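Local atomic coordinates of GTP-binding nuclear protein GSP1 (Encephalitozoon cuniculi, PDB entry 4DJT), a protein that binds GDP with a magnesium ion and, as a Ran-family GTPase, probably takes part in protein import into the nucleus and in RNA export. Residues 10-15 / 84-89; 80-85 / 108-113. All coordinates share one frame; numbering follows the deposited sequence.

Contact 1: residues 10-15 / 84-89; sequences LTYKIC and GASGAI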
ATOM      1  N   LEU A  10       6.184 -10.796  14.175  1.00 24.00           N
ATOM      2  CA  LEU A  10       7.150 -10.034  13.310  1.00 24.20           C
ATOM      3  C   LEU A  10       6.329  -8.843  12.806  1.00 21.59           C
ATOM      4  O   LEU A  10       5.279  -9.062  12.254  1.00 21.56           O
ATOM      5  CB  LEU A  10       7.611 -10.871  12.113  1.00 24.75           C
ATOM      6  CG  LEU A  10       8.612 -12.059  12.220  1.00 27.73           C
ATOM      7  CD1 LEU A  10       8.329 -13.110  11.143  1.00 27.86           C
ATOM      8  CD2 LEU A  10      10.062 -11.604  12.035  1.00 29.79           C
ATOM      9  N   THR A  11       6.818  -7.612  12.991  1.00 21.26           N
ATOM     10  CA  THR A  11       5.998  -6.381  12.780  1.00 19.77           C
ATOM     11  C   THR A  11       6.691  -5.390  11.878  1.00 18.79           C
ATOM     12  O   THR A  11       7.844  -5.038  12.089  1.00 18.25           O
ATOM     13  CB  THR A  11       5.659  -5.684  14.113  1.00 21.18           C
ATOM     14  OG1 THR A  11       5.132  -6.652  15.010  1.00 22.80           O
ATOM     15  CG2 THR A  11       4.626  -4.551  13.922  1.00 20.04           C
ATOM     16  N   TYR A  12       5.965  -4.904  10.875  1.00 16.13           N
ATOM     17  CA  TYR A  12       6.548  -4.052   9.862  1.00 15.82           C
ATOM     18  C   TYR A  12       5.614  -2.909   9.556  1.00 15.60           C
ATOM     19  O   TYR A  12       4.429  -3.130   9.367  1.00 15.15           O
ATOM     20  CB  TYR A  12       6.770  -4.847   8.572  1.00 15.67           C
ATOM     21  CG  TYR A  12       7.554  -6.116   8.783  1.00 16.87           C
ATOM     22  CD1 TYR A  12       8.912  -6.082   8.972  1.00 17.83           C
ATOM     23  CD2 TYR A  12       6.895  -7.364   8.851  1.00 18.37           C
ATOM     24  CE1 TYR A  12       9.643  -7.244   9.190  1.00 18.86           C
ATOM     25  CE2 TYR A  12       7.604  -8.539   9.037  1.00 18.43           C
ATOM     26  CZ  TYR A  12       8.983  -8.469   9.221  1.00 19.47           C
ATOM     27  OH  TYR A  12       9.663  -9.639   9.407  1.00 21.28           O
ATOM     28  N   LYS A  13       6.135  -1.691   9.509  1.00 15.37           N
ATOM     29  CA  LYS A  13       5.333  -0.574   9.025  1.00 14.75           C
ATOM     30  C   LYS A  13       5.378  -0.525   7.512  1.00 14.56           C
ATOM     31  O   LYS A  13       6.480  -0.535   6.904  1.00 15.07           O
ATOM     32  CB  LYS A  13       5.835   0.743   9.560  1.00 15.61           C
ATOM     33  CG  LYS A  13       5.197   1.956   8.890  1.00 15.31           C
ATOM     34  CD  LYS A  13       5.739   3.235   9.459  1.00 16.16           C
ATOM     35  CE  LYS A  13       5.211   4.463   8.724  1.00 16.17           C
ATOM     36  NZ  LYS A  13       5.567   5.728   9.436  1.00 16.53           N
ATOM     37  N   ILE A  14       4.213  -0.341   6.895  1.00 12.86           N
ATOM     38  CA  ILE A  14       4.145  -0.257   5.436  1.00 12.57           C
ATOM     39  C   ILE A  14       3.396   1.029   5.092  1.00 12.52           C
ATOM     40  O   ILE A  14       2.316   1.274   5.645  1.00 11.84           O
ATOM     41  CB  ILE A  14       3.378  -1.456   4.807  1.00 12.33           C
ATOM     42  CG1 ILE A  14       4.031  -2.808   5.167  1.00 12.67           C
ATOM     43  CG2 ILE A  14       3.190  -1.246   3.304  1.00 12.27           C
ATOM     44  CD1 ILE A  14       5.417  -2.991   4.615  1.00 12.10           C
ATOM     45  N   CYS A  15       3.913   1.805   4.149  1.00 12.77           N
ATOM     46  CA  CYS A  15       3.209   2.997   3.652  1.00 13.19           C
ATOM     47  C   CYS A  15       2.472   2.730   2.370  1.00 13.70           C
ATOM     48  O   CYS A  15       3.059   2.208   1.407  1.00 13.23           O
ATOM     49  CB  CYS A  15       4.189   4.151   3.394  1.00 14.13           C
ATOM     50  SG  CYS A  15       4.957   4.769   4.919  1.00 15.41           S
ATOM     51  N   GLY A  84      10.395   5.239   9.486  1.00 21.25           N
ATOM     52  CA  GLY A  84      10.214   3.962  10.152  1.00 21.41           C
ATOM     53  C   GLY A  84       9.602   2.869   9.274  1.00 20.24           C
ATOM     54  O   GLY A  84       9.484   1.728   9.727  1.00 20.49           O
ATOM     55  N   ALA A  85       9.198   3.212   8.044  1.00 18.28           N
ATOM     56  CA  ALA A  85       8.612   2.222   7.113  1.00 17.15           C
ATOM     57  C   ALA A  85       9.641   1.196   6.709  1.00 17.11           C
ATOM     58  O   ALA A  85      10.799   1.549   6.422  1.00 17.29           O
ATOM     59  CB  ALA A  85       8.040   2.875   5.855  1.00 16.17           C
ATOM     60  N   SER A  86       9.196  -0.057   6.650  1.00 16.38           N
ATOM     61  CA  SER A  86       9.987  -1.151   6.112  1.00 16.65           C
ATOM     62  C   SER A  86       9.718  -1.359   4.635  1.00 15.79           C
ATOM     63  O   SER A  86      10.482  -2.060   3.984  1.00 16.68           O
ATOM     64  CB  SER A  86       9.696  -2.457   6.860  1.00 17.58           C
ATOM     65  OG  SER A  86      10.262  -2.451   8.141  1.00 18.94           O
ATOM     66  N   GLY A  87       8.606  -0.810   4.117  1.00 14.44           N
ATOM     67  CA  GLY A  87       8.205  -1.030   2.741  1.00 13.91           C
ATOM     68  C   GLY A  87       7.083  -0.116   2.357  1.00 13.53           C
ATOM     69  O   GLY A  87       6.561   0.609   3.215  1.00 13.96           O
ATOM     70  N   ALA A  88       6.720  -0.142   1.072  1.00 12.84           N
ATOM     71  CA  ALA A  88       5.629   0.662   0.541  1.00 12.30           C
ATOM     72  C   ALA A  88       4.863  -0.158  -0.481  1.00 12.19           C
ATOM     73  O   ALA A  88       5.434  -1.047  -1.167  1.00 12.09           O
ATOM     74  CB  ALA A  88       6.146   1.960  -0.087  1.00 12.66           C
ATOM     75  N   ILE A  89       3.565   0.124  -0.589  1.00 12.31           N
ATOM     76  CA  ILE A  89       2.735  -0.366  -1.646  1.00 12.55           C
ATOM     77  C   ILE A  89       2.294   0.856  -2.413  1.00 12.82           C
ATOM     78  O   ILE A  89       1.694   1.766  -1.846  1.00 12.57           O
ATOM     79  CB  ILE A  89       1.484  -1.180  -1.155  1.00 12.60           C
ATOM     80  CG1 ILE A  89       1.917  -2.337  -0.271  1.00 12.82           C
ATOM     81  CG2 ILE A  89       0.688  -1.715  -2.350  1.00 12.85           C
ATOM     82  CD1 ILE A  89       0.775  -3.089   0.410  1.00 13.21           C
TER
HETATM   83  O   HOH W   1       8.912  -1.113   9.997  1.00 21.09           O
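C15 and I89 join the closely packed end of two parallel strands. The N-H of I89 gives a hydrogen bond to the carbonyl O of C15, 2.9 Å from N to O. C15 N in turn donates to G87 O at 3.1 Å, with 165° at the hydrogen. I14 pairs with G87 and C15 with A88, in parallel register. A third bond runs from S86 N to K13 O, 2.8 Å long.

The buried end is apolar on both faces. On one, the CG2 branch of I14 meets CG1 of I89 at 3.9 Å. CD1 of I14 reaches back over the backbone of G87, which has no side chain to hold it off. On the other face, SG of C15 rests 3.7 Å from CB of A85. It lies beside its own backbone N (chi1 -66°), on the A85 side. The aliphatic part of K13 runs out fully extended and packs along A85, its CD 3.7 Å from A85 N. Its NZ reaches out of the contact to hydrogen-bond the carbonyls of I83 and Y81.

Around G84 O and S86 OG the contact is looser and wetter. A water takes the N-H of K13, gives a hydrogen to G84 O and bonds OG of S86 at 2.7 Å. It thus bridges the two segments where the strands part. The same OG lies at the edge of the Y12 ring, in its plane, 4.0 Å from CD1.

These strands are central in the Ras-like sheet. Strand 60-68 pairs with the other edge of 11-17. Helix 164-174 packs on the face of I14 and I89 through L169, P165 and F166, and F173 stacks on Y12. F110 of helix 103-114 touches A85 on the opposite face.

Contact 2: residues 80-85 / 108-113; sequences VYYIGA and KEFQAV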
ATOM      1  N   VAL A  80       7.285  12.312   8.491  1.00 23.09           N
ATOM      2  CA  VAL A  80       6.859  11.368   9.543  1.00 22.12           C
ATOM      3  C   VAL A  80       5.911  10.286   9.031  1.00 20.60           C
ATOM      4  O   VAL A  80       5.835   9.223   9.619  1.00 20.84           O
ATOM      5  CB  VAL A  80       6.245  12.079  10.775  1.00 22.70           C
ATOM      6  CG1 VAL A  80       7.357  12.664  11.644  1.00 24.83           C
ATOM      7  CG2 VAL A  80       5.257  13.151  10.350  1.00 22.81           C
ATOM      8  N   TYR A  81       5.225  10.551   7.933  1.00 18.91           N
ATOM      9  CA  TYR A  81       4.436   9.521   7.274  1.00 17.65           C
ATOM     10  C   TYR A  81       5.335   8.360   6.886  1.00 17.55           C
ATOM     11  O   TYR A  81       4.987   7.194   7.097  1.00 18.05           O
ATOM     12  CB  TYR A  81       3.708  10.084   6.056  1.00 16.39           C
ATOM     13  CG  TYR A  81       2.738   9.109   5.393  1.00 15.35           C
ATOM     14  CD1 TYR A  81       3.074   8.430   4.226  1.00 14.76           C
ATOM     15  CD2 TYR A  81       1.478   8.860   5.941  1.00 14.77           C
ATOM     16  CE1 TYR A  81       2.191   7.520   3.632  1.00 14.07           C
ATOM     17  CE2 TYR A  81       0.607   7.956   5.359  1.00 14.15           C
ATOM     18  CZ  TYR A  81       0.964   7.282   4.209  1.00 13.98           C
ATOM     19  OH  TYR A  81       0.025   6.427   3.612  1.00 13.99           O
ATOM     20  N   TYR A  82       6.484   8.690   6.292  1.00 18.73           N
ATOM     21  CA  TYR A  82       7.399   7.677   5.754  1.00 19.49           C
ATOM     22  C   TYR A  82       8.308   7.071   6.824  1.00 20.12           C
ATOM     23  O   TYR A  82       8.691   5.905   6.735  1.00 18.58           O
ATOM     24  CB  TYR A  82       8.228   8.261   4.630  1.00 19.76           C
ATOM     25  CG  TYR A  82       7.416   8.750   3.472  1.00 20.32           C
ATOM     26  CD1 TYR A  82       6.593   7.887   2.762  1.00 19.92           C
ATOM     27  CD2 TYR A  82       7.469  10.039   3.075  1.00 21.76           C
ATOM     28  CE1 TYR A  82       5.852   8.317   1.696  1.00 20.20           C
ATOM     29  CE2 TYR A  82       6.723  10.485   1.989  1.00 22.49           C
ATOM     30  CZ  TYR A  82       5.932   9.597   1.298  1.00 21.17           C
ATOM     31  OH  TYR A  82       5.184  10.030   0.241  1.00 22.20           O
ATOM     32  N   ILE A  83       8.691   7.869   7.820  1.00 21.27           N
ATOM     33  CA  ILE A  83       9.744   7.454   8.759  1.00 22.37           C
ATOM     34  C   ILE A  83       9.421   6.129   9.446  1.00 21.69           C
ATOM     35  O   ILE A  83       8.311   5.911   9.914  1.00 20.96           O
ATOM     36  CB  ILE A  83       9.992   8.518   9.847  1.00 25.04           C
ATOM     37  CG1 ILE A  83      10.708   9.723   9.237  1.00 25.96           C
ATOM     38  CG2 ILE A  83      10.854   7.940  10.982  1.00 25.70           C
ATOM     39  CD1 ILE A  83      10.925  10.889  10.208  1.00 27.51           C
ATOM     40  N   GLY A  84      10.395   5.239   9.486  1.00 21.25           N
ATOM     41  CA  GLY A  84      10.214   3.962  10.152  1.00 21.41           C
ATOM     42  C   GLY A  84       9.602   2.869   9.274  1.00 20.24           C
ATOM     43  O   GLY A  84       9.484   1.728   9.727  1.00 20.49           O
ATOM     44  N   ALA A  85       9.198   3.212   8.044  1.00 18.28           N
ATOM     45  CA  ALA A  85       8.612   2.222   7.113  1.00 17.15           C
ATOM     46  C   ALA A  85       9.641   1.196   6.709  1.00 17.11           C
ATOM     47  O   ALA A  85      10.799   1.549   6.422  1.00 17.29           O
ATOM     48  CB  ALA A  85       8.040   2.875   5.855  1.00 16.17           C
ATOM     49  N   LYS A 108      10.524   8.440  -5.475  1.00 24.54           N
ATOM     50  CA  LYS A 108      11.631   9.309  -5.020  1.00 26.70           C
ATOM     51  C   LYS A 108      11.314   9.908  -3.651  1.00 26.96           C
ATOM     52  O   LYS A 108      12.181   9.995  -2.807  1.00 28.35           O
ATOM     53  CB  LYS A 108      11.948  10.435  -6.021  1.00 27.69           C
ATOM     54  N   GLU A 109      10.058  10.270  -3.433  1.00 28.49           N
ATOM     55  CA  GLU A 109       9.638  10.859  -2.178  1.00 28.78           C
ATOM     56  C   GLU A 109       9.808   9.838  -1.023  1.00 26.11           C
ATOM     57  O   GLU A 109      10.326  10.182   0.052  1.00 24.61           O
ATOM     58  CB  GLU A 109       8.189  11.325  -2.317  1.00 31.96           C
ATOM     59  CG  GLU A 109       7.688  12.224  -1.211  1.00 35.13           C
ATOM     60  CD  GLU A 109       6.280  12.728  -1.471  1.00 36.12           C
ATOM     61  OE1 GLU A 109       6.050  13.312  -2.562  1.00 40.60           O
ATOM     62  OE2 GLU A 109       5.420  12.528  -0.599  1.00 33.65           O
ATOM     63  N   PHE A 110       9.419   8.586  -1.274  1.00 23.16           N
ATOM     64  CA  PHE A 110       9.529   7.522  -0.295  1.00 21.26           C
ATOM     65  C   PHE A 110      10.997   7.212   0.014  1.00 21.54           C
ATOM     66  O   PHE A 110      11.407   7.222   1.189  1.00 21.12           O
ATOM     67  CB  PHE A 110       8.763   6.259  -0.776  1.00 19.99           C
ATOM     68  CG  PHE A 110       8.889   5.073   0.138  1.00 19.76           C
ATOM     69  CD1 PHE A 110       8.140   4.986   1.303  1.00 19.00           C
ATOM     70  CD2 PHE A 110       9.756   4.035  -0.165  1.00 19.00           C
ATOM     71  CE1 PHE A 110       8.267   3.897   2.147  1.00 19.32           C
ATOM     72  CE2 PHE A 110       9.878   2.938   0.674  1.00 19.16           C
ATOM     73  CZ  PHE A 110       9.127   2.859   1.819  1.00 19.16           C
ATOM     74  N   GLN A 111      11.776   6.978  -1.047  1.00 21.58           N
ATOM     75  CA  GLN A 111      13.177   6.683  -0.935  1.00 22.30           C
ATOM     76  C   GLN A 111      13.992   7.839  -0.374  1.00 23.55           C
ATOM     77  O   GLN A 111      15.014   7.610   0.250  1.00 23.49           O
ATOM     78  CB  GLN A 111      13.736   6.230  -2.285  1.00 23.16           C
ATOM     79  CG  GLN A 111      13.034   5.005  -2.810  1.00 22.12           C
ATOM     80  CD  GLN A 111      13.738   4.386  -3.961  1.00 22.56           C
ATOM     81  OE1 GLN A 111      14.173   5.095  -4.879  1.00 24.02           O
ATOM     82  NE2 GLN A 111      13.879   3.073  -3.936  1.00 22.49           N
ATOM     83  N   ALA A 112      13.529   9.063  -0.563  1.00 23.26           N
ATOM     84  CA  ALA A 112      14.244  10.224   0.009  1.00 25.89           C
ATOM     85  C   ALA A 112      14.232  10.202   1.556  1.00 25.46           C
ATOM     86  O   ALA A 112      15.132  10.742   2.193  1.00 27.17           O
ATOM     87  CB  ALA A 112      13.632  11.522  -0.497  1.00 26.40           C
ATOM     88  N   VAL A 113      13.199   9.584   2.139  1.00 23.51           N
ATOM     89  CA  VAL A 113      13.126   9.378   3.582  1.00 23.78           C
ATOM     90  C   VAL A 113      13.629   8.001   4.095  1.00 22.68           C
ATOM     91  O   VAL A 113      14.307   7.952   5.116  1.00 23.54           O
ATOM     92  CB  VAL A 113      11.667   9.645   4.095  1.00 23.58           C
ATOM     93  CG1 VAL A 113      11.570   9.401   5.594  1.00 24.26           C
ATOM     94  CG2 VAL A 113      11.244  11.057   3.774  1.00 23.69           C
TER
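The Y82 ring has a neighbour on each face. CA of F110 sits over the centre of one face in a CH-pi contact, 4.3 Å from the centroid and 11° off the normal. The opposite face carries CD1 of Y81, offset toward the rim. At the edge, in the ring plane, lies OE2 of E109. Y82 OH donates to this oxygen at 2.6 Å, reaching it from above the carboxylate plane. E109 gets there with CG anti to its backbone N (chi1 -167°) and the chain extended beyond, so the carboxylate comes to the hydroxyl end of the ring.

The F110 ring meets Y82 obliquely, with planes at 82°. Its own edge touches CD1 of Y82, 3.6 Å from F110 CD1, and also CB of A85.

In this Ras-like fold this packing joins the end of the predicted switch II to helix 103-114. Residues 82-85 form a type II beta turn, with G84 at positive phi, which leads into strand 87-93.

V113 closes the other end of the contact. Its CG1 packs 3.7 Å from CB of Y82 and 3.8 Å from CG1 of I83, while L77 lies against both Y82 and E109.

Contacts 1 and 2 share G84 and A85, and their centres lie 10 Å apart. The end of predicted switch II thus joins helix 103-114 in contact 2 and the central strand in contact 1. K13 NZ also spans the two, 2.8 Å from I83 O. F110 of contact 2 also reaches the strand of contact 1 at A88. Neither contact touches the nucleotide. The side chain of I89 is about 11 Å from GDP and that of Y82 about 12 Å. The side chains of C15 and Y82 are each about 13 Å from the magnesium ion. K24, which binds the nucleotide, lies about 8 Å from I89 and 9 Å from Y82, side chain to side chain.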